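Local coordinates for galactose mutarotase-like protein (Clostridium acetobutylicum, PDB 3OS7) that probably binds carbohydrate and may act as an aldose 1-epimerase, interconverting sugar anomers, as in the galactose mutarotase family, at residues A[34-39]-A[60-65]; A[52-57]-A[70-75]; A[186-191]-A[298-303]. All blocks are in the same frame, centred on the assembly; numbering follows the deposited sequence.

Contact 1: A[34-39]-A[60-65]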
ATOM      1  N   PRO A  34      14.467   3.489   5.059  1.00 15.51           N
ATOM      2  CA  PRO A  34      13.912   3.848   6.367  1.00 16.94           C
ATOM      3  C   PRO A  34      13.590   5.334   6.546  1.00 17.73           C
ATOM      4  O   PRO A  34      12.512   5.660   7.061  1.00 15.63           O
ATOM      5  CB  PRO A  34      14.983   3.365   7.350  1.00 20.84           C
ATOM      6  CG  PRO A  34      15.667   2.256   6.624  1.00 19.49           C
ATOM      7  CD  PRO A  34      15.685   2.677   5.181  1.00 18.19           C
ATOM      8  N   ASP A  35      14.467   6.214   6.062  1.00 16.89           N
ATOM      9  CA  ASP A  35      14.266   7.661   6.189  1.00 17.81           C
ATOM     10  C   ASP A  35      13.028   8.240   5.498  1.00 16.74           C
ATOM     11  O   ASP A  35      12.592   9.330   5.852  1.00 18.44           O
ATOM     12  CB  ASP A  35      15.475   8.412   5.641  1.00 19.00           C
ATOM     13  CG  ASP A  35      16.609   8.538   6.664  1.00 26.74           C
ATOM     14  OD1 ASP A  35      16.379   8.266   7.855  1.00 22.83           O
ATOM     15  OD2 ASP A  35      17.723   8.913   6.267  1.00 27.28           O
ATOM     16  N   VAL A  36      12.487   7.533   4.501  1.00 17.05           N
ATOM     17  CA  VAL A  36      11.251   7.954   3.870  1.00 15.16           C
ATOM     18  C   VAL A  36      10.189   6.824   3.956  1.00 13.79           C
ATOM     19  O   VAL A  36      10.036   6.000   3.053  1.00 14.05           O
ATOM     20  CB  VAL A  36      11.466   8.440   2.421  1.00 17.04           C
ATOM     21  CG1 VAL A  36      10.195   9.014   1.867  1.00 13.52           C
ATOM     22  CG2 VAL A  36      12.619   9.512   2.344  1.00 15.83           C
ATOM     23  N   GLY A  37       9.469   6.803   5.061  1.00 15.47           N
ATOM     24  CA  GLY A  37       8.305   5.923   5.200  1.00 14.15           C
ATOM     25  C   GLY A  37       8.596   4.456   5.331  1.00 14.52           C
ATOM     26  O   GLY A  37       7.669   3.640   5.233  1.00 16.84           O
ATOM     27  N   GLY A  38       9.855   4.082   5.560  1.00 13.47           N
ATOM     28  CA  GLY A  38      10.223   2.658   5.489  1.00 15.62           C
ATOM     29  C   GLY A  38       9.756   2.054   4.180  1.00 15.54           C
ATOM     30  O   GLY A  38       9.322   0.897   4.124  1.00 15.53           O
ATOM     31  N   ASN A  39       9.897   2.830   3.101  1.00 13.95           N
ATOM     32  CA  ASN A  39       9.326   2.455   1.813  1.00 11.59           C
ATOM     33  C   ASN A  39      10.240   1.444   1.123  1.00 13.38           C
ATOM     34  O   ASN A  39      11.409   1.725   0.879  1.00 12.08           O
ATOM     35  CB  ASN A  39       9.143   3.723   0.971  1.00 13.05           C
ATOM     36  CG  ASN A  39       8.341   3.489  -0.302  1.00 13.60           C
ATOM     37  OD1 ASN A  39       8.458   2.436  -0.943  1.00 14.53           O
ATOM     38  ND2 ASN A  39       7.565   4.514  -0.713  1.00 12.80           N
ATOM     39  N   LEU A  60      16.315  11.316  -9.744  1.00 30.99           N
ATOM     40  CA  LEU A  60      15.366  11.898  -8.788  1.00 28.23           C
ATOM     41  C   LEU A  60      16.105  12.308  -7.539  1.00 27.99           C
ATOM     42  O   LEU A  60      16.829  11.502  -6.950  1.00 28.31           O
ATOM     43  CB  LEU A  60      14.257  10.900  -8.403  1.00 29.34           C
ATOM     44  CG  LEU A  60      13.108  11.483  -7.582  1.00 22.61           C
ATOM     45  CD1 LEU A  60      12.278  12.390  -8.472  1.00 28.17           C
ATOM     46  CD2 LEU A  60      12.214  10.393  -6.968  1.00 19.37           C
ATOM     47  N   LYS A  61      15.928  13.558  -7.123  1.00 28.36           N
ATOM     48  CA  LYS A  61      16.546  14.046  -5.902  1.00 28.93           C
ATOM     49  C   LYS A  61      15.843  13.505  -4.675  1.00 26.22           C
ATOM     50  O   LYS A  61      14.635  13.321  -4.682  1.00 24.40           O
ATOM     51  CB  LYS A  61      16.523  15.587  -5.858  1.00 31.41           C
ATOM     52  CG  LYS A  61      17.334  16.246  -6.952  1.00 33.03           C
ATOM     53  CD  LYS A  61      17.609  17.718  -6.670  1.00 43.56           C
ATOM     54  CE  LYS A  61      16.353  18.549  -6.589  1.00 41.84           C
ATOM     55  NZ  LYS A  61      16.653  20.027  -6.659  1.00 36.19           N
ATOM     56  N   PHE A  62      16.599  13.320  -3.597  1.00 25.25           N
ATOM     57  CA  PHE A  62      16.044  12.842  -2.344  1.00 26.08           C
ATOM     58  C   PHE A  62      14.828  13.657  -1.929  1.00 24.37           C
ATOM     59  O   PHE A  62      13.804  13.108  -1.553  1.00 22.24           O
ATOM     60  CB  PHE A  62      17.074  12.878  -1.212  1.00 24.85           C
ATOM     61  CG  PHE A  62      16.513  12.450   0.104  1.00 22.79           C
ATOM     62  CD1 PHE A  62      16.352  11.101   0.394  1.00 24.16           C
ATOM     63  CD2 PHE A  62      16.077  13.388   1.038  1.00 22.95           C
ATOM     64  CE1 PHE A  62      15.820  10.703   1.600  1.00 23.91           C
ATOM     65  CE2 PHE A  62      15.548  12.989   2.259  1.00 26.80           C
ATOM     66  CZ  PHE A  62      15.417  11.640   2.535  1.00 27.09           C
ATOM     67  N   GLU A  63      14.956  14.972  -1.987  1.00 24.51           N
ATOM     68  CA  GLU A  63      13.915  15.847  -1.499  1.00 24.25           C
ATOM     69  C   GLU A  63      12.601  15.704  -2.278  1.00 22.19           C
ATOM     70  O   GLU A  63      11.529  15.779  -1.680  1.00 21.03           O
ATOM     71  CB  GLU A  63      14.389  17.301  -1.565  1.00 28.17           C
ATOM     72  CG  GLU A  63      13.667  18.202  -0.599  1.00 36.26           C
ATOM     73  CD  GLU A  63      13.901  17.826   0.860  1.00 41.04           C
ATOM     74  OE1 GLU A  63      14.894  17.115   1.170  1.00 51.55           O
ATOM     75  OE2 GLU A  63      13.082  18.256   1.702  1.00 47.62           O
ATOM     76  N   ASP A  64      12.700  15.478  -3.588  1.00 20.66           N
ATOM     77  CA  ASP A  64      11.539  15.264  -4.456  1.00 21.43           C
ATOM     78  C   ASP A  64      10.890  13.907  -4.187  1.00 20.83           C
ATOM     79  O   ASP A  64       9.672  13.788  -4.281  1.00 21.37           O
ATOM     80  CB  ASP A  64      11.912  15.372  -5.930  1.00 23.02           C
ATOM     81  CG  ASP A  64      12.368  16.785  -6.320  1.00 27.67           C
ATOM     82  OD1 ASP A  64      11.875  17.752  -5.718  1.00 29.94           O
ATOM     83  OD2 ASP A  64      13.243  16.917  -7.202  1.00 36.94           O
ATOM     84  N   PHE A  65      11.699  12.919  -3.801  1.00 20.14           N
ATOM     85  CA  PHE A  65      11.172  11.645  -3.322  1.00 17.81           C
ATOM     86  C   PHE A  65      10.441  11.831  -1.985  1.00 18.71           C
ATOM     87  O   PHE A  65       9.258  11.473  -1.851  1.00 19.39           O
ATOM     88  CB  PHE A  65      12.276  10.602  -3.200  1.00 18.96           C
ATOM     89  CG  PHE A  65      11.807   9.280  -2.627  1.00 18.02           C
ATOM     90  CD1 PHE A  65      10.711   8.609  -3.176  1.00 18.77           C
ATOM     91  CD2 PHE A  65      12.444   8.721  -1.542  1.00 19.13           C
ATOM     92  CE1 PHE A  65      10.281   7.390  -2.649  1.00 18.09           C
ATOM     93  CE2 PHE A  65      12.003   7.507  -1.003  1.00 18.72           C
ATOM     94  CZ  PHE A  65      10.928   6.845  -1.557  1.00 18.20           C
TER
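Phe62 and Phe65, about one turn apart on helix 62-67, both close on Val36. The helix is one of very few in this largely beta protein of the galactose mutarotase fold. Val36 sits in the hairpin connection between the antiparallel strands 28-33 and 39-45. That connection ends in a G1 beta bulge, with Gly38 and Asn39 both facing Ile33. Inside it, the backbone N of Asn39 is hydrogen-bonded to Val36 O at 3.2 Å. Gly37 and Gly38 take positive phi angles as the chain turns.

Lys61 holds the N-cap position, and its O accepts a hydrogen bond from the backbone N of Phe65 at 3.1 Å. Phe62 begins the helix. Its CG is anti to the backbone N (chi1 177°), which carries the ring out toward the hairpin. There its CE1 and CZ both lie 3.5 Å from Val36 CG2, the methyl that comes to meet the ring from the opposite direction. Asp35 approaches the edge of the same ring with CB, near its plane. The ring also stacks on His18, whose ND1 is hydrogen-bonded to Asp35 OD2, so the two residues share one neighbour.

Phe65, one turn on, takes CB and CG1 of Val36. Its CE2 is 3.6 Å from Val36 CB and 3.7 Å from Val36 CG1. Its CD2 also comes near Val36 CG2, the methyl that meets Phe62. Trp15 meets the Phe65 ring as well. No hydrogen bond joins the segments. Asn39 spends its amide elsewhere, with hydrogen bonds from OD1 to Leu74 N and from ND2 to Tyr72 O. The amide plane stands 53° from the Phe65 ring, and ND2 lies 4.2 Å from Phe65 CZ.

Contact 2: A[52-57]-A[70-75]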
ATOM      1  N   ILE A  52       9.060  -5.511  -9.942  1.00 13.96           N
ATOM      2  CA  ILE A  52       7.633  -5.352  -9.598  1.00 13.51           C
ATOM      3  C   ILE A  52       7.226  -3.920  -9.243  1.00 11.86           C
ATOM      4  O   ILE A  52       6.196  -3.428  -9.694  1.00 14.20           O
ATOM      5  CB  ILE A  52       7.266  -6.259  -8.428  1.00 13.78           C
ATOM      6  CG1 ILE A  52       7.439  -7.727  -8.821  1.00 17.38           C
ATOM      7  CG2 ILE A  52       5.834  -5.944  -7.913  1.00 11.02           C
ATOM      8  CD1 ILE A  52       7.172  -8.704  -7.665  1.00 18.19           C
ATOM      9  N   LEU A  53       7.995  -3.280  -8.386  1.00 12.06           N
ATOM     10  CA  LEU A  53       7.606  -1.999  -7.793  1.00 12.36           C
ATOM     11  C   LEU A  53       8.256  -0.829  -8.522  1.00 13.97           C
ATOM     12  O   LEU A  53       9.435  -0.885  -8.892  1.00 16.04           O
ATOM     13  CB  LEU A  53       8.005  -1.901  -6.304  1.00 13.87           C
ATOM     14  CG  LEU A  53       7.333  -2.908  -5.371  1.00 11.86           C
ATOM     15  CD1 LEU A  53       7.991  -2.974  -3.985  1.00 10.33           C
ATOM     16  CD2 LEU A  53       5.802  -2.648  -5.303  1.00  9.90           C
ATOM     17  N   ARG A  54       7.495   0.247  -8.649  1.00 14.26           N
ATOM     18  CA  ARG A  54       8.004   1.442  -9.304  1.00 13.81           C
ATOM     19  C   ARG A  54       9.060   2.089  -8.420  1.00 15.75           C
ATOM     20  O   ARG A  54       8.776   2.448  -7.291  1.00 16.37           O
ATOM     21  CB  ARG A  54       6.879   2.419  -9.586  1.00 15.11           C
ATOM     22  CG  ARG A  54       7.346   3.536 -10.517  1.00 15.50           C
ATOM     23  CD  ARG A  54       6.424   4.676 -10.401  1.00 15.26           C
ATOM     24  NE  ARG A  54       6.637   5.667 -11.438  1.00 17.79           N
ATOM     25  CZ  ARG A  54       6.367   6.958 -11.306  1.00 19.94           C
ATOM     26  NH1 ARG A  54       5.840   7.440 -10.181  1.00 17.75           N
ATOM     27  NH2 ARG A  54       6.576   7.764 -12.340  1.00 21.42           N
ATOM     28  N   THR A  55      10.269   2.245  -8.963  1.00 15.47           N
ATOM     29  CA  THR A  55      11.457   2.682  -8.219  1.00 16.34           C
ATOM     30  C   THR A  55      11.911   4.059  -8.733  1.00 18.76           C
ATOM     31  O   THR A  55      11.918   4.279  -9.947  1.00 18.40           O
ATOM     32  CB  THR A  55      12.635   1.692  -8.441  1.00 17.31           C
ATOM     33  OG1 THR A  55      12.203   0.332  -8.237  1.00 16.53           O
ATOM     34  CG2 THR A  55      13.853   2.005  -7.531  1.00 20.58           C
ATOM     35  N   PRO A  56      12.330   4.965  -7.828  1.00 19.49           N
ATOM     36  CA  PRO A  56      12.937   6.232  -8.272  1.00 21.32           C
ATOM     37  C   PRO A  56      14.081   6.046  -9.265  1.00 22.16           C
ATOM     38  O   PRO A  56      14.930   5.175  -9.082  1.00 20.69           O
ATOM     39  CB  PRO A  56      13.493   6.826  -6.967  1.00 20.85           C
ATOM     40  CG  PRO A  56      12.573   6.346  -5.930  1.00 22.46           C
ATOM     41  CD  PRO A  56      12.214   4.917  -6.357  1.00 20.41           C
ATOM     42  N   LYS A  57      14.095   6.864 -10.303  1.00 23.95           N
ATOM     43  CA  LYS A  57      15.219   6.893 -11.254  1.00 29.57           C
ATOM     44  C   LYS A  57      16.429   7.565 -10.620  1.00 31.01           C
ATOM     45  O   LYS A  57      16.277   8.318  -9.661  1.00 27.56           O
ATOM     46  CB  LYS A  57      14.822   7.666 -12.505  1.00 29.79           C
ATOM     47  CG  LYS A  57      13.799   6.943 -13.345  1.00 43.07           C
ATOM     48  CD  LYS A  57      13.162   7.869 -14.370  1.00 48.75           C
ATOM     49  CE  LYS A  57      12.086   7.124 -15.164  1.00 54.03           C
ATOM     50  NZ  LYS A  57      12.684   6.042 -16.020  1.00 54.07           N
ATOM     51  N   GLN A  70       4.516   8.682  -2.304  1.00 15.06           N
ATOM     52  CA  GLN A  70       3.387   7.810  -2.541  1.00 15.89           C
ATOM     53  C   GLN A  70       3.241   7.256  -3.968  1.00 16.16           C
ATOM     54  O   GLN A  70       2.419   6.372  -4.183  1.00 17.07           O
ATOM     55  CB  GLN A  70       2.077   8.488  -2.145  1.00 16.86           C
ATOM     56  CG  GLN A  70       1.717   9.727  -2.933  1.00 17.23           C
ATOM     57  CD  GLN A  70       2.212  10.958  -2.270  1.00 22.70           C
ATOM     58  OE1 GLN A  70       3.166  10.901  -1.512  1.00 19.57           O
ATOM     59  NE2 GLN A  70       1.588  12.105  -2.565  1.00 20.57           N
ATOM     60  N   VAL A  71       3.993   7.792  -4.929  1.00 13.39           N
ATOM     61  CA  VAL A  71       3.999   7.279  -6.304  1.00 12.84           C
ATOM     62  C   VAL A  71       5.142   6.301  -6.608  1.00 12.56           C
ATOM     63  O   VAL A  71       5.361   5.956  -7.757  1.00 13.47           O
ATOM     64  CB  VAL A  71       3.963   8.422  -7.314  1.00 15.51           C
ATOM     65  CG1 VAL A  71       2.693   9.184  -7.112  1.00 16.93           C
ATOM     66  CG2 VAL A  71       5.218   9.331  -7.230  1.00 14.16           C
ATOM     67  N   TYR A  72       5.836   5.831  -5.555  1.00 12.80           N
ATOM     68  CA  TYR A  72       6.836   4.794  -5.653  1.00 10.80           C
ATOM     69  C   TYR A  72       6.673   3.711  -4.572  1.00 10.66           C
ATOM     70  O   TYR A  72       6.267   3.967  -3.434  1.00 13.29           O
ATOM     71  CB  TYR A  72       8.238   5.378  -5.478  1.00 14.92           C
ATOM     72  CG  TYR A  72       8.597   6.354  -6.578  1.00 13.63           C
ATOM     73  CD1 TYR A  72       9.005   5.890  -7.829  1.00 16.52           C
ATOM     74  CD2 TYR A  72       8.524   7.725  -6.363  1.00 17.32           C
ATOM     75  CE1 TYR A  72       9.331   6.796  -8.869  1.00 17.62           C
ATOM     76  CE2 TYR A  72       8.860   8.624  -7.366  1.00 16.86           C
ATOM     77  CZ  TYR A  72       9.250   8.160  -8.612  1.00 25.86           C
ATOM     78  OH  TYR A  72       9.575   9.066  -9.605  1.00 28.35           O
ATOM     79  N   GLY A  73       7.047   2.506  -4.945  1.00 12.18           N
ATOM     80  CA  GLY A  73       7.212   1.404  -3.976  1.00 12.35           C
ATOM     81  C   GLY A  73       5.958   1.079  -3.163  1.00 13.40           C
ATOM     82  O   GLY A  73       4.838   0.987  -3.710  1.00 13.13           O
ATOM     83  N   LEU A  74       6.147   0.910  -1.849  1.00 14.03           N
ATOM     84  CA  LEU A  74       5.073   0.525  -0.926  1.00 14.10           C
ATOM     85  C   LEU A  74       4.910   1.610   0.162  1.00 13.33           C
ATOM     86  O   LEU A  74       5.467   1.491   1.265  1.00 15.93           O
ATOM     87  CB  LEU A  74       5.388  -0.835  -0.290  1.00 14.51           C
ATOM     88  CG  LEU A  74       5.484  -2.047  -1.222  1.00 16.39           C
ATOM     89  CD1 LEU A  74       5.865  -3.297  -0.465  1.00 13.95           C
ATOM     90  CD2 LEU A  74       4.134  -2.249  -1.923  1.00 14.90           C
ATOM     91  N   PRO A  75       4.182   2.681  -0.150  1.00 12.80           N
ATOM     92  CA  PRO A  75       3.930   3.769   0.803  1.00 13.39           C
ATOM     93  C   PRO A  75       2.816   3.426   1.776  1.00 14.80           C
ATOM     94  O   PRO A  75       1.662   3.297   1.384  1.00 13.49           O
ATOM     95  CB  PRO A  75       3.498   4.936  -0.092  1.00 13.27           C
ATOM     96  CG  PRO A  75       3.657   4.418  -1.521  1.00 16.52           C
ATOM     97  CD  PRO A  75       3.534   2.956  -1.442  1.00 12.45           C
TER
HETATM   98  O   HOH W   1      11.958   8.751 -10.745  1.00 26.79           O
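Arg54 and Tyr72 carry this contact. The guanidinium lies flat on the phenol ring, with centres 4.5 Å apart and planes only 10° from parallel. The overlap is offset, and NH1 sits over the ring toward its rim. Arg54 gets there with CG anti to the backbone N (chi1 -168°) and an extended chain, so that CG and CD also run along the tyrosine.

The same NH1 gives a nearly straight hydrogen bond to Val71 O at 2.9 Å. The oxygen lies in the guanidinium plane, but the donor stands 36° out of the carbonyl plane. Stack and hydrogen bond together fix how the guanidinium is turned. On the opposite face of Tyr72, Pro56 makes a CH-pi contact, its CG 4.1 Å from the ring centroid. The ring is therefore clamped between an arginine and a proline of one segment.

Backbone atoms add a second grip, with Gly73 N hydrogen-bonded to Arg54 O at 2.9 Å. Gly73 has a positive phi angle. Beyond it, Leu53 and Leu74 cross at about a right angle, their CD2 atoms 3.8 Å apart. At the outer end, one water lies 2.7 Å from Tyr72 OH and 2.9 Å from Lys57 N, from which it accepts a hydrogen bond.

Further out, Tyr297 makes a cation-pi contact with Arg54, and Phe65 touches the side chain of Tyr72. Thr55 OG1 is hydrogen-bonded to Val41 O.

Gln70 NE2 is hydrogen-bonded to a tartaric acid molecule, probably from crystallisation. The two loops flank helix 62-67 and join the first antiparallel sheet to the central strands of the mutarotase fold, beside what may be a carbohydrate pocket.

Contact 3: A[186-191]-A[298-303]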
ATOM      1  N   SER A 186       0.426   1.470  -3.060  1.00 12.94           N
ATOM      2  CA  SER A 186       1.429   0.658  -3.742  1.00 12.08           C
ATOM      3  C   SER A 186       1.529   0.927  -5.257  1.00 13.36           C
ATOM      4  O   SER A 186       0.525   0.890  -5.974  1.00 12.44           O
ATOM      5  CB  SER A 186       1.095  -0.813  -3.488  1.00 13.66           C
ATOM      6  OG  SER A 186       0.844  -1.009  -2.103  1.00 14.80           O
ATOM      7  N   ALA A 187       2.755   1.170  -5.718  1.00 11.97           N
ATOM      8  CA  ALA A 187       3.043   1.611  -7.092  1.00 12.21           C
ATOM      9  C   ALA A 187       3.754   0.526  -7.895  1.00 10.74           C
ATOM     10  O   ALA A 187       4.887   0.143  -7.564  1.00 12.80           O
ATOM     11  CB  ALA A 187       3.891   2.896  -7.063  1.00 10.83           C
ATOM     12  N   PHE A 188       3.075   0.032  -8.929  1.00 12.09           N
ATOM     13  CA  PHE A 188       3.535  -1.087  -9.738  1.00 11.92           C
ATOM     14  C   PHE A 188       3.996  -0.685 -11.127  1.00 15.44           C
ATOM     15  O   PHE A 188       3.329   0.086 -11.798  1.00 13.68           O
ATOM     16  CB  PHE A 188       2.403  -2.108  -9.885  1.00 13.74           C
ATOM     17  CG  PHE A 188       2.079  -2.804  -8.596  1.00 12.87           C
ATOM     18  CD1 PHE A 188       2.790  -3.918  -8.213  1.00 22.29           C
ATOM     19  CD2 PHE A 188       1.102  -2.321  -7.754  1.00 14.64           C
ATOM     20  CE1 PHE A 188       2.519  -4.543  -7.000  1.00 22.53           C
ATOM     21  CE2 PHE A 188       0.842  -2.937  -6.560  1.00 14.19           C
ATOM     22  CZ  PHE A 188       1.562  -4.052  -6.196  1.00 12.65           C
ATOM     23  N   ASN A 189       5.090  -1.293 -11.560  1.00 13.37           N
ATOM     24  CA  ASN A 189       5.572  -1.132 -12.920  1.00 12.88           C
ATOM     25  C   ASN A 189       4.593  -1.817 -13.888  1.00 13.66           C
ATOM     26  O   ASN A 189       4.277  -2.981 -13.722  1.00 14.38           O
ATOM     27  CB  ASN A 189       6.961  -1.755 -13.073  1.00 12.62           C
ATOM     28  CG  ASN A 189       8.041  -0.962 -12.385  1.00 12.63           C
ATOM     29  OD1 ASN A 189       8.084   0.276 -12.469  1.00 14.08           O
ATOM     30  ND2 ASN A 189       8.946  -1.667 -11.717  1.00 14.06           N
ATOM     31  N   VAL A 190       4.145  -1.084 -14.908  1.00 16.87           N
ATOM     32  CA  VAL A 190       3.350  -1.656 -15.983  1.00 16.34           C
ATOM     33  C   VAL A 190       3.905  -1.110 -17.320  1.00 16.59           C
ATOM     34  O   VAL A 190       3.580  -0.002 -17.704  1.00 16.19           O
ATOM     35  CB  VAL A 190       1.844  -1.290 -15.843  1.00 19.20           C
ATOM     36  CG1 VAL A 190       1.034  -1.944 -16.935  1.00 20.16           C
ATOM     37  CG2 VAL A 190       1.279  -1.659 -14.446  1.00 15.56           C
ATOM     38  N   PRO A 191       4.759  -1.872 -18.018  1.00 18.00           N
ATOM     39  CA  PRO A 191       5.151  -3.245 -17.812  1.00 16.00           C
ATOM     40  C   PRO A 191       6.196  -3.439 -16.706  1.00 15.85           C
ATOM     41  O   PRO A 191       6.897  -2.502 -16.324  1.00 15.79           O
ATOM     42  CB  PRO A 191       5.762  -3.622 -19.175  1.00 18.21           C
ATOM     43  CG  PRO A 191       6.445  -2.405 -19.589  1.00 20.11           C
ATOM     44  CD  PRO A 191       5.490  -1.290 -19.175  1.00 18.41           C
ATOM     45  N   ALA A 298       0.951   1.829 -12.337  1.00 14.92           N
ATOM     46  CA  ALA A 298      -0.370   1.968 -11.773  1.00 13.88           C
ATOM     47  C   ALA A 298      -0.278   1.698 -10.287  1.00 13.05           C
ATOM     48  O   ALA A 298       0.528   0.875  -9.853  1.00 12.89           O
ATOM     49  CB  ALA A 298      -1.391   1.024 -12.448  1.00 13.84           C
ATOM     50  N   CYS A 299      -1.094   2.418  -9.529  1.00 11.74           N
ATOM     51  CA  CYS A 299      -1.258   2.170  -8.107  1.00 10.70           C
ATOM     52  C   CYS A 299      -2.462   1.291  -7.779  1.00 10.42           C
ATOM     53  O   CYS A 299      -3.590   1.517  -8.242  1.00 13.10           O
ATOM     54  CB  CYS A 299      -1.359   3.458  -7.336  1.00 12.49           C
ATOM     55  SG  CYS A 299       0.220   4.411  -7.423  1.00 16.68           S
ATOM     56  N   ILE A 300      -2.201   0.308  -6.934  1.00 10.85           N
ATOM     57  CA  ILE A 300      -3.212  -0.653  -6.484  1.00 12.15           C
ATOM     58  C   ILE A 300      -3.152  -0.606  -4.967  1.00 11.55           C
ATOM     59  O   ILE A 300      -2.163  -1.041  -4.366  1.00 12.92           O
ATOM     60  CB  ILE A 300      -2.927  -2.065  -7.042  1.00 14.31           C
ATOM     61  CG1 ILE A 300      -2.972  -2.062  -8.569  1.00 16.76           C
ATOM     62  CG2 ILE A 300      -3.974  -3.066  -6.483  1.00 16.57           C
ATOM     63  CD1 ILE A 300      -2.543  -3.433  -9.216  1.00 23.17           C
ATOM     64  N   GLU A 301      -4.196  -0.036  -4.362  1.00 10.45           N
ATOM     65  CA  GLU A 301      -4.126   0.559  -3.037  1.00 10.12           C
ATOM     66  C   GLU A 301      -5.108  -0.108  -2.052  1.00  9.92           C
ATOM     67  O   GLU A 301      -6.234   0.323  -1.927  1.00 12.06           O
ATOM     68  CB  GLU A 301      -4.404   2.054  -3.137  1.00 10.39           C
ATOM     69  CG  GLU A 301      -3.613   2.793  -4.266  1.00 16.27           C
ATOM     70  CD  GLU A 301      -3.972   4.290  -4.359  1.00 22.66           C
ATOM     71  OE1 GLU A 301      -4.524   4.832  -3.392  1.00 24.07           O
ATOM     72  OE2 GLU A 301      -3.723   4.921  -5.402  1.00 23.44           O
ATOM     73  N   PRO A 302      -4.645  -1.136  -1.340  1.00 12.03           N
ATOM     74  CA  PRO A 302      -5.493  -1.778  -0.351  1.00 11.98           C
ATOM     75  C   PRO A 302      -5.735  -0.876   0.840  1.00 12.56           C
ATOM     76  O   PRO A 302      -4.855  -0.090   1.201  1.00 12.89           O
ATOM     77  CB  PRO A 302      -4.698  -3.006   0.050  1.00 14.56           C
ATOM     78  CG  PRO A 302      -3.302  -2.678  -0.219  1.00 17.44           C
ATOM     79  CD  PRO A 302      -3.307  -1.773  -1.412  1.00  9.57           C
ATOM     80  N   GLN A 303      -6.917  -1.010   1.438  1.00 11.48           N
ATOM     81  CA  GLN A 303      -7.313  -0.216   2.608  1.00 10.86           C
ATOM     82  C   GLN A 303      -8.140  -1.056   3.554  1.00 10.42           C
ATOM     83  O   GLN A 303      -8.910  -1.896   3.112  1.00 11.35           O
ATOM     84  CB  GLN A 303      -8.162   1.022   2.199  1.00 12.35           C
ATOM     85  CG  GLN A 303      -7.615   1.843   1.078  1.00 15.08           C
ATOM     86  CD  GLN A 303      -8.370   3.139   0.786  1.00 17.24           C
ATOM     87  OE1 GLN A 303      -7.841   4.013   0.110  1.00 17.72           O
ATOM     88  NE2 GLN A 303      -9.584   3.279   1.298  1.00 14.51           N
TER
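Ala298, Ser186 and Phe188 are the residues most covered here, where strand 178-189 runs antiparallel to strand 297-303. Ala298 and Phe188 form a hydrogen-bonded pair. Phe188 N reaches Ala298 O at 2.8 Å, and Ala298 N returns to Phe188 O at 3.0 Å. The first donor is tilted from its carbonyl plane, while the second lies in it.

With CG anti to the carbonyl carbon (chi1 -69°), Phe188 sets its ring edge beside Ala298 O. Its CE2 lies 3.9 Å from Ile300 CB. The two side chains cross at about a right angle. Val190 CG2 packs on Ala298 CB from further along.

Ser186 O accepts a hydrogen bond from Ile300 N at 2.9 Å, nearly along the C=O axis, and also a CA-H...O contact from Cys299 CA at 3.1 Å. The serine hydroxyl is hydrogen-bonded instead to Tyr277 OH. Ser186 CB covers Ile300 O, a buried oxygen with no polar partner in the model.

On the other face of the sheet, Ala187 and Cys299 make the non-hydrogen-bonded pair, with Ala187 CB 4.0 Å from Cys299 SG. Strand 285-289 flanks 297-303, its Trp289 touching Cys299 and Glu301. The short strand axes lie at 137°, a twisted antiparallel pairing in the buried centre of the beta-sandwich of the mutarotase fold.

Overall arrangement
The three contacts step inward from the first sheet toward the middle of the chain. Centres of contacts 1 and 2 are about 10 Å apart, and those of contacts 2 and 3 about 9 Å. Contacts 1 and 3 do not touch. Contact 2 bridges them. It meets contact 1 at the Asn39 amide and where Leu60 CD2 packs 3.8 Å from Tyr72 CE2. It meets contact 3 through two backbone hydrogen bonds, Arg54 N to Ala187 O (2.8 Å) and Ala187 N to Gly73 O (2.9 Å). Bound tartaric acid, probably from the crystallisation liquor, lies about 4 Å from the Val71 side chain, and tartaric acid lies about 5 Å from that of Glu301. A sugar site here is possible but not established.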